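PDB 4KF8: Nup188 from Myceliophthora thermophila, which is a scaffold nucleoporin of the nuclear pore complex that shares structural and functional properties with nuclear transport receptors. Local coordinates for residues D152-L164 and R210-L222. Numbering follows the deposited sequence.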
ATOM      1  N   ASP A 152      14.761  10.579  -3.267  1.00108.49           N
ATOM      2  CA  ASP A 152      13.845   9.465  -3.465  1.00 96.60           C
ATOM      3  C   ASP A 152      12.574   9.842  -4.222  1.00 89.94           C
ATOM      4  O   ASP A 152      12.008  10.911  -4.007  1.00 84.89           O
ATOM      5  CB  ASP A 152      13.470   8.862  -2.112  1.00 88.41           C
ATOM      6  CG  ASP A 152      12.914   9.894  -1.146  1.00 82.68           C
ATOM      7  OD1 ASP A 152      12.909  11.092  -1.492  1.00 83.34           O
ATOM      8  OD2 ASP A 152      12.494   9.512  -0.035  1.00 82.55           O
ATOM      9  N   PRO A 153      12.115   8.947  -5.107  1.00 80.28           N
ATOM     10  CA  PRO A 153      10.859   9.134  -5.839  1.00 74.98           C
ATOM     11  C   PRO A 153       9.677   9.125  -4.877  1.00 79.49           C
ATOM     12  O   PRO A 153       8.954   8.133  -4.811  1.00 87.22           O
ATOM     13  CB  PRO A 153      10.799   7.901  -6.744  1.00 76.37           C
ATOM     14  CG  PRO A 153      12.205   7.410  -6.818  1.00 80.39           C
ATOM     15  CD  PRO A 153      12.786   7.693  -5.483  1.00 72.97           C
ATOM     16  N   ILE A 154       9.494  10.217  -4.142  1.00 84.61           N
ATOM     17  CA  ILE A 154       8.429  10.312  -3.146  1.00 89.87           C
ATOM     18  C   ILE A 154       7.041  10.171  -3.759  1.00 88.61           C
ATOM     19  O   ILE A 154       6.136   9.624  -3.132  1.00 84.73           O
ATOM     20  CB  ILE A 154       8.503  11.639  -2.363  1.00 95.63           C
ATOM     21  CG1 ILE A 154       8.727  12.808  -3.321  1.00 98.25           C
ATOM     22  CG2 ILE A 154       9.612  11.584  -1.319  1.00 98.77           C
ATOM     23  CD1 ILE A 154       7.713  13.915  -3.199  1.00101.38           C
ATOM     24  N   TYR A 155       6.875  10.665  -4.981  1.00 91.72           N
ATOM     25  CA  TYR A 155       5.580  10.606  -5.646  1.00 89.54           C
ATOM     26  C   TYR A 155       5.299   9.230  -6.236  1.00 89.57           C
ATOM     27  O   TYR A 155       4.163   8.922  -6.593  1.00 89.88           O
ATOM     28  CB  TYR A 155       5.466  11.686  -6.721  1.00 90.26           C
ATOM     29  CG  TYR A 155       5.048  13.027  -6.174  1.00 93.38           C
ATOM     30  CD1 TYR A 155       3.791  13.203  -5.614  1.00 99.18           C
ATOM     31  CD2 TYR A 155       5.906  14.118  -6.215  1.00 95.03           C
ATOM     32  CE1 TYR A 155       3.398  14.425  -5.104  1.00102.52           C
ATOM     33  CE2 TYR A 155       5.520  15.350  -5.710  1.00 98.07           C
ATOM     34  CZ  TYR A 155       4.262  15.495  -5.155  1.00100.00           C
ATOM     35  OH  TYR A 155       3.865  16.712  -4.649  1.00 97.98           O
ATOM     36  N   GLY A 156       6.340   8.410  -6.339  1.00 90.84           N
ATOM     37  CA  GLY A 156       6.184   7.049  -6.811  1.00 65.44           C
ATOM     38  C   GLY A 156       5.354   6.236  -5.840  1.00 63.71           C
ATOM     39  O   GLY A 156       4.347   5.638  -6.216  1.00 62.59           O
ATOM     40  N   GLU A 157       5.775   6.228  -4.581  1.00 60.91           N
ATOM     41  CA  GLU A 157       5.088   5.461  -3.554  1.00 64.55           C
ATOM     42  C   GLU A 157       3.701   6.021  -3.252  1.00 64.04           C
ATOM     43  O   GLU A 157       2.773   5.274  -2.961  1.00 56.56           O
ATOM     44  CB  GLU A 157       5.916   5.424  -2.272  1.00 60.48           C
ATOM     45  CG  GLU A 157       5.397   4.423  -1.255  1.00 67.70           C
ATOM     46  CD  GLU A 157       6.006   4.610   0.117  1.00 66.53           C
ATOM     47  OE1 GLU A 157       6.396   5.748   0.441  1.00 54.27           O
ATOM     48  OE2 GLU A 157       6.089   3.620   0.873  1.00 57.93           O
ATOM     49  N   LEU A 158       3.568   7.339  -3.319  1.00 66.67           N
ATOM     50  CA  LEU A 158       2.303   7.989  -3.004  1.00 62.63           C
ATOM     51  C   LEU A 158       1.241   7.665  -4.040  1.00 66.11           C
ATOM     52  O   LEU A 158       0.075   7.467  -3.707  1.00 70.72           O
ATOM     53  CB  LEU A 158       2.492   9.502  -2.891  1.00 64.09           C
ATOM     54  CG  LEU A 158       3.304   9.965  -1.681  1.00 56.92           C
ATOM     55  CD1 LEU A 158       3.557  11.458  -1.738  1.00 58.13           C
ATOM     56  CD2 LEU A 158       2.589   9.588  -0.401  1.00 54.52           C
ATOM     57  N   ALA A 159       1.660   7.612  -5.300  1.00 67.89           N
ATOM     58  CA  ALA A 159       0.761   7.289  -6.403  1.00 62.75           C
ATOM     59  C   ALA A 159       0.246   5.860  -6.293  1.00 69.12           C
ATOM     60  O   ALA A 159      -0.954   5.614  -6.402  1.00 69.67           O
ATOM     61  CB  ALA A 159       1.463   7.496  -7.731  1.00 66.18           C
ATOM     62  N   LEU A 160       1.163   4.922  -6.074  1.00 61.21           N
ATOM     63  CA  LEU A 160       0.805   3.516  -5.946  1.00 60.60           C
ATOM     64  C   LEU A 160      -0.088   3.244  -4.744  1.00 65.67           C
ATOM     65  O   LEU A 160      -1.019   2.446  -4.827  1.00 74.18           O
ATOM     66  CB  LEU A 160       2.055   2.637  -5.872  1.00 60.43           C
ATOM     67  CG  LEU A 160       2.829   2.431  -7.173  1.00 62.77           C
ATOM     68  CD1 LEU A 160       3.757   1.242  -7.044  1.00 62.63           C
ATOM     69  CD2 LEU A 160       1.880   2.245  -8.344  1.00 64.72           C
ATOM     70  N   LEU A 161       0.200   3.903  -3.625  1.00 59.08           N
ATOM     71  CA  LEU A 161      -0.591   3.730  -2.412  1.00 55.09           C
ATOM     72  C   LEU A 161      -2.016   4.220  -2.613  1.00 63.33           C
ATOM     73  O   LEU A 161      -2.951   3.715  -1.993  1.00 70.74           O
ATOM     74  CB  LEU A 161       0.056   4.457  -1.237  1.00 53.50           C
ATOM     75  CG  LEU A 161       1.275   3.775  -0.618  1.00 52.73           C
ATOM     76  CD1 LEU A 161       1.949   4.706   0.373  1.00 51.74           C
ATOM     77  CD2 LEU A 161       0.875   2.465   0.047  1.00 51.88           C
ATOM     78  N   LEU A 162      -2.173   5.208  -3.484  1.00 57.23           N
ATOM     79  CA  LEU A 162      -3.492   5.684  -3.865  1.00 58.42           C
ATOM     80  C   LEU A 162      -4.179   4.611  -4.690  1.00 59.95           C
ATOM     81  O   LEU A 162      -5.330   4.259  -4.436  1.00 78.89           O
ATOM     82  CB  LEU A 162      -3.380   6.971  -4.679  1.00 60.17           C
ATOM     83  CG  LEU A 162      -4.711   7.613  -5.070  1.00 69.52           C
ATOM     84  CD1 LEU A 162      -5.461   8.057  -3.826  1.00 74.67           C
ATOM     85  CD2 LEU A 162      -4.478   8.782  -6.002  1.00 71.42           C
ATOM     86  N   LEU A 163      -3.452   4.096  -5.679  1.00 61.22           N
ATOM     87  CA  LEU A 163      -3.941   3.016  -6.523  1.00 77.01           C
ATOM     88  C   LEU A 163      -4.208   1.769  -5.693  1.00 85.30           C
ATOM     89  O   LEU A 163      -5.184   1.058  -5.927  1.00 89.78           O
ATOM     90  CB  LEU A 163      -2.923   2.689  -7.620  1.00 73.12           C
ATOM     91  CG  LEU A 163      -2.650   3.751  -8.686  1.00 74.51           C
ATOM     92  CD1 LEU A 163      -1.487   3.338  -9.569  1.00 67.77           C
ATOM     93  CD2 LEU A 163      -3.893   3.995  -9.521  1.00 75.14           C
ATOM     94  N   LEU A 164      -3.330   1.508  -4.726  1.00 83.10           N
ATOM     95  CA  LEU A 164      -3.452   0.328  -3.879  1.00 74.10           C
ATOM     96  C   LEU A 164      -4.753   0.345  -3.089  1.00 71.15           C
ATOM     97  O   LEU A 164      -5.478  -0.649  -3.058  1.00 75.22           O
ATOM     98  CB  LEU A 164      -2.254   0.203  -2.937  1.00 56.42           C
ATOM     99  CG  LEU A 164      -2.350  -0.857  -1.835  1.00 55.26           C
ATOM    100  CD1 LEU A 164      -2.676  -2.231  -2.392  1.00 56.61           C
ATOM    101  CD2 LEU A 164      -1.058  -0.908  -1.054  1.00 58.78           C
ATOM    102  N   ARG A 210      13.260   3.850  -0.654  1.00 63.23           N
ATOM    103  CA  ARG A 210      11.928   4.138  -1.168  1.00 61.87           C
ATOM    104  C   ARG A 210      11.566   3.175  -2.273  1.00 62.45           C
ATOM    105  O   ARG A 210      10.407   2.800  -2.417  1.00 94.71           O
ATOM    106  CB  ARG A 210      11.844   5.570  -1.686  1.00 66.73           C
ATOM    107  CG  ARG A 210      11.477   6.567  -0.621  1.00 75.20           C
ATOM    108  CD  ARG A 210       9.981   6.745  -0.501  1.00 80.69           C
ATOM    109  NE  ARG A 210       9.668   7.667   0.584  1.00 86.53           N
ATOM    110  CZ  ARG A 210       8.445   8.095   0.878  1.00 90.60           C
ATOM    111  NH1 ARG A 210       7.407   7.686   0.161  1.00 95.41           N
ATOM    112  NH2 ARG A 210       8.263   8.934   1.887  1.00 91.86           N
ATOM    113  N   CYS A 211      12.566   2.787  -3.060  1.00 64.73           N
ATOM    114  CA  CYS A 211      12.377   1.774  -4.085  1.00 85.19           C
ATOM    115  C   CYS A 211      11.819   0.496  -3.469  1.00 85.25           C
ATOM    116  O   CYS A 211      10.882  -0.095  -4.004  1.00 63.34           O
ATOM    117  CB  CYS A 211      13.691   1.492  -4.816  1.00 68.43           C
ATOM    118  SG  CYS A 211      14.181   2.778  -5.994  1.00 96.68           S
ATOM    119  N   TYR A 212      12.383   0.083  -2.337  1.00 63.27           N
ATOM    120  CA  TYR A 212      11.891  -1.095  -1.633  1.00 61.91           C
ATOM    121  C   TYR A 212      10.463  -0.890  -1.145  1.00 60.18           C
ATOM    122  O   TYR A 212       9.647  -1.811  -1.177  1.00 58.89           O
ATOM    123  CB  TYR A 212      12.790  -1.457  -0.449  1.00 62.06           C
ATOM    124  CG  TYR A 212      12.321  -2.696   0.279  1.00 77.42           C
ATOM    125  CD1 TYR A 212      12.759  -3.956  -0.104  1.00 81.21           C
ATOM    126  CD2 TYR A 212      11.424  -2.608   1.335  1.00 59.01           C
ATOM    127  CE1 TYR A 212      12.323  -5.090   0.551  1.00 61.79           C
ATOM    128  CE2 TYR A 212      10.979  -3.736   1.989  1.00 64.66           C
ATOM    129  CZ  TYR A 212      11.434  -4.974   1.595  1.00 59.86           C
ATOM    130  OH  TYR A 212      10.998  -6.099   2.249  1.00 59.59           O
ATOM    131  N   ALA A 213      10.178   0.321  -0.679  1.00 58.67           N
ATOM    132  CA  ALA A 213       8.861   0.664  -0.163  1.00 56.69           C
ATOM    133  C   ALA A 213       7.808   0.584  -1.260  1.00103.90           C
ATOM    134  O   ALA A 213       6.689   0.141  -1.026  1.00 55.75           O
ATOM    135  CB  ALA A 213       8.884   2.052   0.446  1.00 71.22           C
ATOM    136  N   ILE A 214       8.184   1.015  -2.458  1.00 58.59           N
ATOM    137  CA  ILE A 214       7.293   0.993  -3.609  1.00 59.32           C
ATOM    138  C   ILE A 214       6.974  -0.446  -4.021  1.00 64.98           C
ATOM    139  O   ILE A 214       5.835  -0.776  -4.349  1.00 60.63           O
ATOM    140  CB  ILE A 214       7.918   1.773  -4.783  1.00 61.54           C
ATOM    141  CG1 ILE A 214       7.979   3.264  -4.442  1.00 61.39           C
ATOM    142  CG2 ILE A 214       7.131   1.563  -6.062  1.00 62.83           C
ATOM    143  CD1 ILE A 214       8.731   4.098  -5.448  1.00 88.05           C
ATOM    144  N   TRP A 215       7.988  -1.302  -3.978  1.00 61.22           N
ATOM    145  CA  TRP A 215       7.843  -2.708  -4.334  1.00 61.05           C
ATOM    146  C   TRP A 215       7.110  -3.515  -3.258  1.00 65.07           C
ATOM    147  O   TRP A 215       6.163  -4.242  -3.556  1.00 63.74           O
ATOM    148  CB  TRP A 215       9.224  -3.307  -4.630  1.00 62.74           C
ATOM    149  CG  TRP A 215       9.349  -4.793  -4.423  1.00 66.32           C
ATOM    150  CD1 TRP A 215       9.787  -5.427  -3.295  1.00 63.09           C
ATOM    151  CD2 TRP A 215       9.064  -5.824  -5.376  1.00 64.36           C
ATOM    152  NE1 TRP A 215       9.779  -6.787  -3.483  1.00 63.28           N
ATOM    153  CE2 TRP A 215       9.341  -7.057  -4.752  1.00 72.74           C
ATOM    154  CE3 TRP A 215       8.598  -5.826  -6.694  1.00 76.03           C
ATOM    155  CZ2 TRP A 215       9.167  -8.280  -5.400  1.00 65.72           C
ATOM    156  CZ3 TRP A 215       8.425  -7.041  -7.337  1.00 74.93           C
ATOM    157  CH2 TRP A 215       8.709  -8.251  -6.688  1.00 66.94           C
ATOM    158  N   ALA A 216       7.540  -3.370  -2.008  1.00 62.68           N
ATOM    159  CA  ALA A 216       6.993  -4.165  -0.908  1.00 57.09           C
ATOM    160  C   ALA A 216       5.614  -3.703  -0.442  1.00 79.52           C
ATOM    161  O   ALA A 216       4.720  -4.518  -0.219  1.00 55.32           O
ATOM    162  CB  ALA A 216       7.961  -4.182   0.259  1.00 56.81           C
ATOM    163  N   LYS A 217       5.453  -2.393  -0.293  1.00 54.80           N
ATOM    164  CA  LYS A 217       4.235  -1.818   0.260  1.00 85.23           C
ATOM    165  C   LYS A 217       3.251  -1.406  -0.839  1.00 54.08           C
ATOM    166  O   LYS A 217       2.097  -1.089  -0.561  1.00 79.02           O
ATOM    167  CB  LYS A 217       4.605  -0.618   1.139  1.00 91.40           C
ATOM    168  CG  LYS A 217       3.473   0.003   1.941  1.00 98.88           C
ATOM    169  CD  LYS A 217       3.881   1.379   2.460  1.00 97.26           C
ATOM    170  CE  LYS A 217       2.727   2.092   3.152  1.00 87.94           C
ATOM    171  NZ  LYS A 217       3.068   3.508   3.468  1.00 81.63           N
ATOM    172  N   GLY A 218       3.703  -1.424  -2.089  1.00 99.51           N
ATOM    173  CA  GLY A 218       2.874  -0.979  -3.195  1.00 56.70           C
ATOM    174  C   GLY A 218       2.616  -2.010  -4.280  1.00105.98           C
ATOM    175  O   GLY A 218       1.489  -2.473  -4.450  1.00 58.60           O
ATOM    176  N   ILE A 219       3.661  -2.365  -5.022  1.00 59.70           N
ATOM    177  CA  ILE A 219       3.530  -3.281  -6.153  1.00 61.54           C
ATOM    178  C   ILE A 219       2.970  -4.649  -5.759  1.00 61.34           C
ATOM    179  O   ILE A 219       2.020  -5.130  -6.375  1.00 62.36           O
ATOM    180  CB  ILE A 219       4.874  -3.470  -6.888  1.00 73.13           C
ATOM    181  CG1 ILE A 219       5.326  -2.152  -7.517  1.00 64.03           C
ATOM    182  CG2 ILE A 219       4.759  -4.545  -7.955  1.00 65.02           C
ATOM    183  CD1 ILE A 219       6.589  -2.275  -8.342  1.00 66.03           C
ATOM    184  N   LEU A 220       3.551  -5.266  -4.734  1.00 60.32           N
ATOM    185  CA  LEU A 220       3.129  -6.598  -4.300  1.00 60.41           C
ATOM    186  C   LEU A 220       1.686  -6.693  -3.781  1.00 71.20           C
ATOM    187  O   LEU A 220       0.951  -7.594  -4.191  1.00 72.68           O
ATOM    188  CB  LEU A 220       4.110  -7.189  -3.284  1.00 59.81           C
ATOM    189  CG  LEU A 220       5.535  -7.423  -3.779  1.00 69.94           C
ATOM    190  CD1 LEU A 220       6.369  -8.072  -2.691  1.00 60.72           C
ATOM    191  CD2 LEU A 220       5.527  -8.273  -5.032  1.00 63.03           C
ATOM    192  N   PRO A 221       1.271  -5.785  -2.873  1.00 72.42           N
ATOM    193  CA  PRO A 221      -0.136  -5.862  -2.461  1.00 65.20           C
ATOM    194  C   PRO A 221      -1.096  -5.469  -3.582  1.00 67.34           C
ATOM    195  O   PRO A 221      -2.262  -5.860  -3.551  1.00 59.84           O
ATOM    196  CB  PRO A 221      -0.218  -4.863  -1.303  1.00 55.93           C
ATOM    197  CG  PRO A 221       0.914  -3.946  -1.512  1.00 91.67           C
ATOM    198  CD  PRO A 221       2.006  -4.780  -2.089  1.00 56.65           C
ATOM    199  N   LEU A 222      -0.608  -4.704  -4.555  1.00 62.98           N
ATOM    200  CA  LEU A 222      -1.381  -4.420  -5.754  1.00 61.72           C
ATOM    201  C   LEU A 222      -1.627  -5.707  -6.532  1.00 63.64           C
ATOM    202  O   LEU A 222      -2.749  -5.981  -6.950  1.00 90.93           O
ATOM    203  CB  LEU A 222      -0.661  -3.401  -6.640  1.00 62.44           C
ATOM    204  CG  LEU A 222      -1.141  -1.949  -6.578  1.00 83.82           C
ATOM    205  CD1 LEU A 222      -0.157  -1.019  -7.269  1.00 62.80           C
ATOM    206  CD2 LEU A 222      -2.516  -1.815  -7.205  1.00 63.64           C
TER
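Glu157 reaches from helix 154-164 into a hollow on helix 210-222 lined by Arg210, Ala213, Ile214 and Lys217, a knob-into-hole fit between two nearly parallel helices whose axes cross at 24°. With CG anti to the backbone N (chi1 -169°) and an extended chain beyond it, the side chain spans the gap and lays OE2 3.2 Å from Ala213 CB. Its carboxylate forms a salt bridge with the guanidinium of Arg210, although these groups are modelled too close for the detail to be trusted, and a long one with Lys217. In Arg210 the bend at chi2 (-89°) brings the guanidinium across to the first turn of helix 154-164, where Ile154 CG2 lies over the centre of one face. Asp152 pairs with Arg210, its OD2 3.4 Å from Arg210 NE, the carboxylate plane almost perpendicular to that of the guanidinium. Two acids and two bases thus form a charge network, and the methyls of Leu161 lie across the CE and NZ end of the extended Lys217 chain.

Beside the network the contact turns apolar. Ile214 sends CG1 to within 3.7 Å of Glu157 CB, its CG2 meets Leu160 CD1 at 3.5 Å, and its CD1 lies against the Gly156 backbone. Replaced by alanine, Ile214 would lose all three carbons, which is likely to leave a gap between Gly156 and Leu160 and strip the aliphatic base of Glu157 of its neighbour. Leu160 CD1 also touches Ile219, and its other methyl meets Leu222. Farther along, Leu164 CD2 rests 3.7 Å from Pro221 CG.

Such near-parallel pairing of helices 154-167 and 206-226, in a domain without strands, is consistent with a stacked-helix (alpha-solenoid) scaffold. Helix 134-143 packs on Leu160 and Leu163, and helix 98-113 on Ile154 and Leu158, whereas helix 284-303 backs helix 206-226 through Tyr212, Trp215 and Leu220.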